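Local coordinates for protein manganese-containing pseudocatalase (Thermus thermophilus, PDB 2V8T) that probably breaks down hydrogen peroxide to water and oxygen at a two-manganese centre, as a non-haem catalase, at residues Q18-A23 with I81-K87; Y45-N49 with Y137-S141. All blocks are in the same frame, centred on the assembly; numbering follows the deposited sequence.

Contact 1 of 2, residues Q18-A23 with I81-K87; sequences QDPNAA and INSLLAK
Ile-81 meets Ala-23 where the last turn of helix 57-85 runs beside the first turn of helix 20-26. Its CG2 branch lies 4.2 Å from Ala-23 CB. Ala-23 points its methyl toward the other helix, and the small side chain lets the two backbones come close.

Leu-84 is the main apolar residue of the helix end. Its CB packs on Ala-23 CB, and CD1 reaches Ala-22 CB at 4.0 Å. The carbonyl of Leu-84 takes the backbone N-H of Asp-19 in the carbonyl plane, with Asp-19 N 2.8 Å from Leu-84 O and a nearly straight bond (167°). This holds the N-cap of the other helix. Asp-19 caps by accepting from Ala-22 N at OD1, 3.0 Å away, from above its carboxylate plane. Its OD2 pairs with Lys-108 of the second subunit and with Asn-171.

Leu-85 starts out away from helix 20-26, but its CD2 swings back to 3.7 Å from Ala-23 CB. In one of the two conformers of Gln-18, its NE2 donates to Leu-85 O at 3.0 Å. The donor sits above the carbonyl plane, but the acceptor is close to the Gln-18 amide plane. Gln-18 gets there with CG beside its backbone N (chi1 -70°) and an extended chain.

Ala-86 leaves the helix, and in that conformer its O lies 3.2 Å from Gln-18 CG. Lys-87 crosses the Gln-18 side chain obliquely, with CB near NE2. Its ammonium leads away to a salt bridge with Glu-94.

Helix 57-85 carries manganese ligands Glu-70 and His-73 in the ferritin-like bundle, and the contact fastens short helix 20-26 to its C-terminal end. Helix 114-117 covers one side through His-115 and Phe-116, which touch Leu-85. Helix 172-200 adds Val-173 against Leu-84.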
loop_
_atom_site.group_PDB
_atom_site.type_symbol
_atom_site.label_atom_id
_atom_site.label_comp_id
_atom_site.label_asym_id
_atom_site.label_seq_id
_atom_site.Cartn_x
_atom_site.Cartn_y
_atom_site.Cartn_z
ATOM N N GLN A 18 -32.178 -3.062 -0.535
ATOM C CA GLN A 18 -30.747 -2.937 -0.573
ATOM C C GLN A 18 -30.297 -2.362 -1.923
ATOM O O GLN A 18 -30.852 -2.685 -2.974
ATOM C CB GLN A 18 -29.993 -4.299 -0.442
ATOM C CG GLN A 18 -30.123 -4.865 0.903
ATOM C CD GLN A 18 -29.843 -6.371 0.937
ATOM O OE1 GLN A 18 -30.598 -7.146 0.314
ATOM N NE2 GLN A 18 -28.777 -6.788 1.578
ATOM N N ASP A 19 -29.215 -1.572 -1.865
ATOM C CA ASP A 19 -28.611 -0.994 -3.069
ATOM C C ASP A 19 -27.104 -1.053 -2.895
ATOM O O ASP A 19 -26.451 -0.076 -2.469
ATOM C CB ASP A 19 -29.103 0.409 -3.331
ATOM C CG ASP A 19 -28.650 0.925 -4.714
ATOM O OD1 ASP A 19 -27.667 0.408 -5.287
ATOM O OD2 ASP A 19 -29.318 1.896 -5.173
ATOM N N PRO A 20 -26.495 -2.212 -3.208
ATOM C CA PRO A 20 -25.066 -2.387 -2.991
ATOM C C PRO A 20 -24.216 -1.350 -3.699
ATOM O O PRO A 20 -23.284 -0.801 -3.114
ATOM C CB PRO A 20 -24.800 -3.825 -3.498
ATOM C CG PRO A 20 -26.129 -4.540 -3.227
ATOM C CD PRO A 20 -27.167 -3.482 -3.593
ATOM N N ASN A 21 -24.476 -1.108 -4.994
ATOM C CA ASN A 21 -23.618 -0.186 -5.712
ATOM C C ASN A 21 -23.764 1.262 -5.214
ATOM O O ASN A 21 -22.796 2.031 -5.242
ATOM C CB ASN A 21 -23.790 -0.288 -7.216
ATOM C CG ASN A 21 -23.208 -1.571 -7.788
ATOM O OD1 ASN A 21 -22.477 -2.311 -7.096
ATOM N ND2 ASN A 21 -23.466 -1.806 -9.066
ATOM N N ALA A 22 -24.960 1.653 -4.740
ATOM C CA ALA A 22 -25.068 2.957 -4.073
ATOM C C ALA A 22 -24.161 2.997 -2.837
ATOM O O ALA A 22 -23.451 3.982 -2.613
ATOM C CB ALA A 22 -26.488 3.264 -3.696
ATOM N N ALA A 23 -24.198 1.935 -2.029
ATOM C CA ALA A 23 -23.333 1.869 -0.854
ATOM C C ALA A 23 -21.854 2.008 -1.250
ATOM O O ALA A 23 -21.067 2.666 -0.578
ATOM C CB ALA A 23 -23.571 0.574 -0.103
ATOM N N ILE A 81 -24.478 4.090 4.527
ATOM C CA ILE A 81 -24.011 2.858 3.892
ATOM C C ILE A 81 -24.716 1.648 4.466
ATOM O O ILE A 81 -25.191 0.772 3.724
ATOM C CB ILE A 81 -22.469 2.773 4.016
ATOM C CG1 ILE A 81 -21.828 3.866 3.176
ATOM C CG2 ILE A 81 -21.971 1.392 3.665
ATOM C CD1 ILE A 81 -20.394 4.169 3.560
ATOM N N ASN A 82 -24.806 1.575 5.787
ATOM C CA ASN A 82 -25.449 0.440 6.424
ATOM C C ASN A 82 -26.919 0.341 6.020
ATOM O O ASN A 82 -27.458 -0.758 5.859
ATOM C CB ASN A 82 -25.279 0.491 7.923
ATOM C CG ASN A 82 -23.847 0.223 8.332
ATOM O OD1 ASN A 82 -23.108 -0.442 7.608
ATOM N ND2 ASN A 82 -23.459 0.726 9.528
ATOM N N SER A 83 -27.591 1.482 5.901
ATOM C CA SER A 83 -28.962 1.518 5.455
ATOM C C SER A 83 -29.109 0.926 4.066
ATOM O O SER A 83 -30.062 0.178 3.792
ATOM C CB SER A 83 -29.502 2.955 5.469
ATOM O OG SER A 83 -29.608 3.493 6.764
ATOM N N LEU A 84 -28.188 1.280 3.169
ATOM C CA LEU A 84 -28.199 0.779 1.800
ATOM C C LEU A 84 -27.849 -0.708 1.719
ATOM O O LEU A 84 -28.235 -1.365 0.745
ATOM C CB LEU A 84 -27.240 1.616 0.944
ATOM C CG LEU A 84 -27.673 3.074 0.763
ATOM C CD1 LEU A 84 -26.461 3.911 0.287
ATOM C CD2 LEU A 84 -28.842 3.184 -0.207
ATOM N N LEU A 85 -27.123 -1.245 2.699
ATOM C CA LEU A 85 -26.725 -2.639 2.689
ATOM C C LEU A 85 -27.662 -3.549 3.486
ATOM O O LEU A 85 -27.546 -4.771 3.410
ATOM C CB LEU A 85 -25.312 -2.784 3.255
ATOM C CG LEU A 85 -24.208 -2.168 2.388
ATOM C CD1 LEU A 85 -22.898 -2.193 3.122
ATOM C CD2 LEU A 85 -24.091 -2.888 1.046
ATOM N N ALA A 86 -28.595 -2.981 4.250
ATOM C CA ALA A 86 -29.436 -3.772 5.169
ATOM C C ALA A 86 -30.505 -4.519 4.412
ATOM O O ALA A 86 -31.310 -3.953 3.707
ATOM C CB ALA A 86 -30.130 -2.802 6.145
ATOM N N LYS A 87 -30.595 -5.832 4.640
ATOM C CA LYS A 87 -31.641 -6.623 4.026
ATOM C C LYS A 87 -32.985 -6.360 4.711
ATOM O O LYS A 87 -34.018 -6.236 4.045
ATOM C CB LYS A 87 -31.288 -8.124 4.101
ATOM C CG LYS A 87 -32.377 -8.988 3.437
ATOM C CD LYS A 87 -32.180 -10.467 3.561
ATOM C CE LYS A 87 -33.369 -11.255 2.980
ATOM N NZ LYS A 87 -33.393 -12.663 3.346
#

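Contact 2 of 2, residues Y45-N49 with Y137-S141; sequences YQSFN and YVFTS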
loop_
_atom_site.group_PDB
_atom_site.type_symbol
_atom_site.label_atom_id
_atom_site.label_comp_id
_atom_site.label_asym_id
_atom_site.label_seq_id
_atom_site.Cartn_x
_atom_site.Cartn_y
_atom_site.Cartn_z
ATOM N N TYR A 45 -5.755 15.145 14.446
ATOM C CA TYR A 45 -4.314 15.197 14.674
ATOM C C TYR A 45 -3.802 16.620 14.730
ATOM O O TYR A 45 -2.927 16.927 15.541
ATOM C CB TYR A 45 -3.564 14.330 13.671
ATOM C CG TYR A 45 -3.607 12.881 14.076
ATOM C CD1 TYR A 45 -2.595 12.301 14.821
ATOM C CD2 TYR A 45 -4.689 12.066 13.800
ATOM C CE1 TYR A 45 -2.671 11.019 15.257
ATOM C CE2 TYR A 45 -4.804 10.750 14.240
ATOM C CZ TYR A 45 -3.742 10.247 14.981
ATOM O OH TYR A 45 -3.783 8.925 15.414
ATOM N N GLN A 46 -4.316 17.528 13.870
ATOM C CA GLN A 46 -3.892 18.913 14.003
ATOM C C GLN A 46 -4.195 19.436 15.404
ATOM O O GLN A 46 -3.420 20.185 16.001
ATOM C CB GLN A 46 -4.574 19.809 12.958
ATOM C CG GLN A 46 -4.034 19.562 11.555
ATOM C CD GLN A 46 -4.909 20.228 10.522
ATOM O OE1 GLN A 46 -5.731 21.070 10.875
ATOM N NE2 GLN A 46 -4.756 19.883 9.254
ATOM N N SER A 47 -5.379 19.071 15.957
ATOM C CA SER A 47 -5.721 19.544 17.276
ATOM C C SER A 47 -4.773 18.978 18.329
ATOM O O SER A 47 -4.354 19.701 19.250
ATOM C CB SER A 47 -7.180 19.267 17.611
ATOM O OG SER A 47 -7.488 17.927 17.962
ATOM N N PHE A 48 -4.403 17.704 18.223
ATOM C CA PHE A 48 -3.436 17.133 19.166
ATOM C C PHE A 48 -2.109 17.890 19.080
ATOM O O PHE A 48 -1.468 18.208 20.091
ATOM C CB PHE A 48 -3.196 15.648 18.880
ATOM C CG PHE A 48 -4.421 14.754 18.956
ATOM C CD1 PHE A 48 -5.562 15.098 19.661
ATOM C CD2 PHE A 48 -4.364 13.508 18.336
ATOM C CE1 PHE A 48 -6.633 14.224 19.740
ATOM C CE2 PHE A 48 -5.442 12.632 18.431
ATOM C CZ PHE A 48 -6.564 12.988 19.121
ATOM N N ASN A 49 -1.682 18.111 17.831
ATOM C CA ASN A 49 -0.331 18.608 17.533
ATOM C C ASN A 49 -0.223 20.132 17.604
ATOM O O ASN A 49 0.856 20.679 17.376
ATOM C CB ASN A 49 0.039 18.136 16.131
ATOM C CG ASN A 49 0.165 16.619 16.020
ATOM O OD1 ASN A 49 0.176 16.124 14.794
ATOM N ND2 ASN A 49 0.308 15.919 17.034
ATOM N N TYR A 137 -3.357 10.270 4.253
ATOM C CA TYR A 137 -4.415 11.232 3.916
ATOM C C TYR A 137 -4.460 12.394 4.917
ATOM O O TYR A 137 -5.229 13.344 4.695
ATOM C CB TYR A 137 -5.756 10.577 3.817
ATOM C CG TYR A 137 -5.935 9.547 2.712
ATOM C CD1 TYR A 137 -5.207 9.510 1.554
ATOM C CD2 TYR A 137 -6.954 8.619 2.830
ATOM C CE1 TYR A 137 -5.508 8.564 0.555
ATOM C CE2 TYR A 137 -7.291 7.703 1.874
ATOM C CZ TYR A 137 -6.565 7.659 0.753
ATOM O OH TYR A 137 -6.853 6.713 -0.235
ATOM N N VAL A 138 -3.670 12.309 6.011
ATOM C CA VAL A 138 -3.601 13.360 7.042
ATOM C C VAL A 138 -2.412 14.264 6.755
ATOM O O VAL A 138 -1.307 13.790 6.496
ATOM C CB VAL A 138 -3.525 12.726 8.423
ATOM C CG1 VAL A 138 -3.203 13.744 9.509
ATOM C CG2 VAL A 138 -4.849 12.011 8.737
ATOM N N PHE A 139 -2.669 15.560 6.878
ATOM C CA PHE A 139 -1.660 16.622 6.765
ATOM C C PHE A 139 -1.639 17.356 8.111
ATOM O O PHE A 139 -2.625 17.983 8.502
ATOM C CB PHE A 139 -2.063 17.592 5.638
ATOM C CG PHE A 139 -1.059 18.676 5.431
ATOM C CD1 PHE A 139 0.066 18.420 4.672
ATOM C CD2 PHE A 139 -1.217 19.953 5.962
ATOM C CE1 PHE A 139 1.027 19.412 4.467
ATOM C CE2 PHE A 139 -0.295 20.931 5.764
ATOM C CZ PHE A 139 0.817 20.669 5.003
ATOM N N THR A 140 -0.513 17.250 8.808
ATOM C CA THR A 140 -0.370 17.903 10.117
ATOM C C THR A 140 1.053 18.435 10.202
ATOM O O THR A 140 2.005 17.780 10.651
ATOM C CB THR A 140 -0.807 16.980 11.245
ATOM O OG1 THR A 140 -0.633 17.611 12.514
ATOM C CG2 THR A 140 -0.122 15.617 11.293
ATOM N N SER A 141 1.219 19.647 9.666
ATOM C CA SER A 141 2.534 20.253 9.481
ATOM C C SER A 141 3.037 21.012 10.689
ATOM O O SER A 141 4.208 21.391 10.747
ATOM C CB SER A 141 2.525 21.257 8.316
ATOM O OG SER A 141 1.847 22.458 8.650
#
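Gln-46 and Thr-140 pass each other in opposite directions, and the Gln-46 amide runs on to the backbone of the neighbouring residue. Its NE2 donates to Phe-139 O at 3.0 Å. The bond is almost straight (175°) and comes in nearly along the C=O axis. The acceptor also lies in the plane of the Gln-46 amide. The side chain is extended beyond CG, which carries NE2 out from the helix to the loop. Gln-46 OE1 accepts from Asn-151 of helix 144-166, so both ends of the amide are bonded and its rotation is fixed.

Thr-140 points at the helix. Its OG1 stands anti to the backbone N (chi1 179°), and this turns the hydroxyl to the helix surface. Thr-140 OG1 lies 4.0 Å from Gln-46 CG and 3.7 Å from Asn-49 CB. The Thr-140 and Asn-49 side chains cross at about a right angle.

Tyr-45 meets the loop with the root of its side chain. Its CB packs on Val-138 CG1 at 4.2 Å, while the ring leads away from the loop. One face of that ring has Phe-48 CD2 above it, offset toward the rim. Met-37 of the third subunit also packs on Tyr-45. On the loop, the Phe-139 ring stacks with His-150 and meets Phe-153 of the fourth subunit edge-to-face.

Here an irregular loop is pinned against the C-terminal part of helix 36-49. That helix belongs to the ferritin-like four-helix bundle of manganese catalases. It also carries the manganese ligand Glu-36, while the side chain of Gln-46 is about 11 Å from a bound manganese ion.

How the contacts relate
From the N terminus the chain first passes 18-23, then 45-49 on helix 36-49. It continues along helix 57-85 to 81-87, where contact 1 closes a loop that is mostly helical. Contact 2 closes only later, when the chain reaches 137-141 ahead of helix 144-166. The segments therefore alternate, and the two closures cross rather than nest. Their centres are about 32 Å apart, on opposite sides of the chain's centre. Contact 1 ties the start of helix 20-26 to the end of helix 57-85. Contact 2 ties helix 36-49 to the approach to helix 144-166. Helices 36-49 and 57-85, consecutive in the chain, carry one segment each.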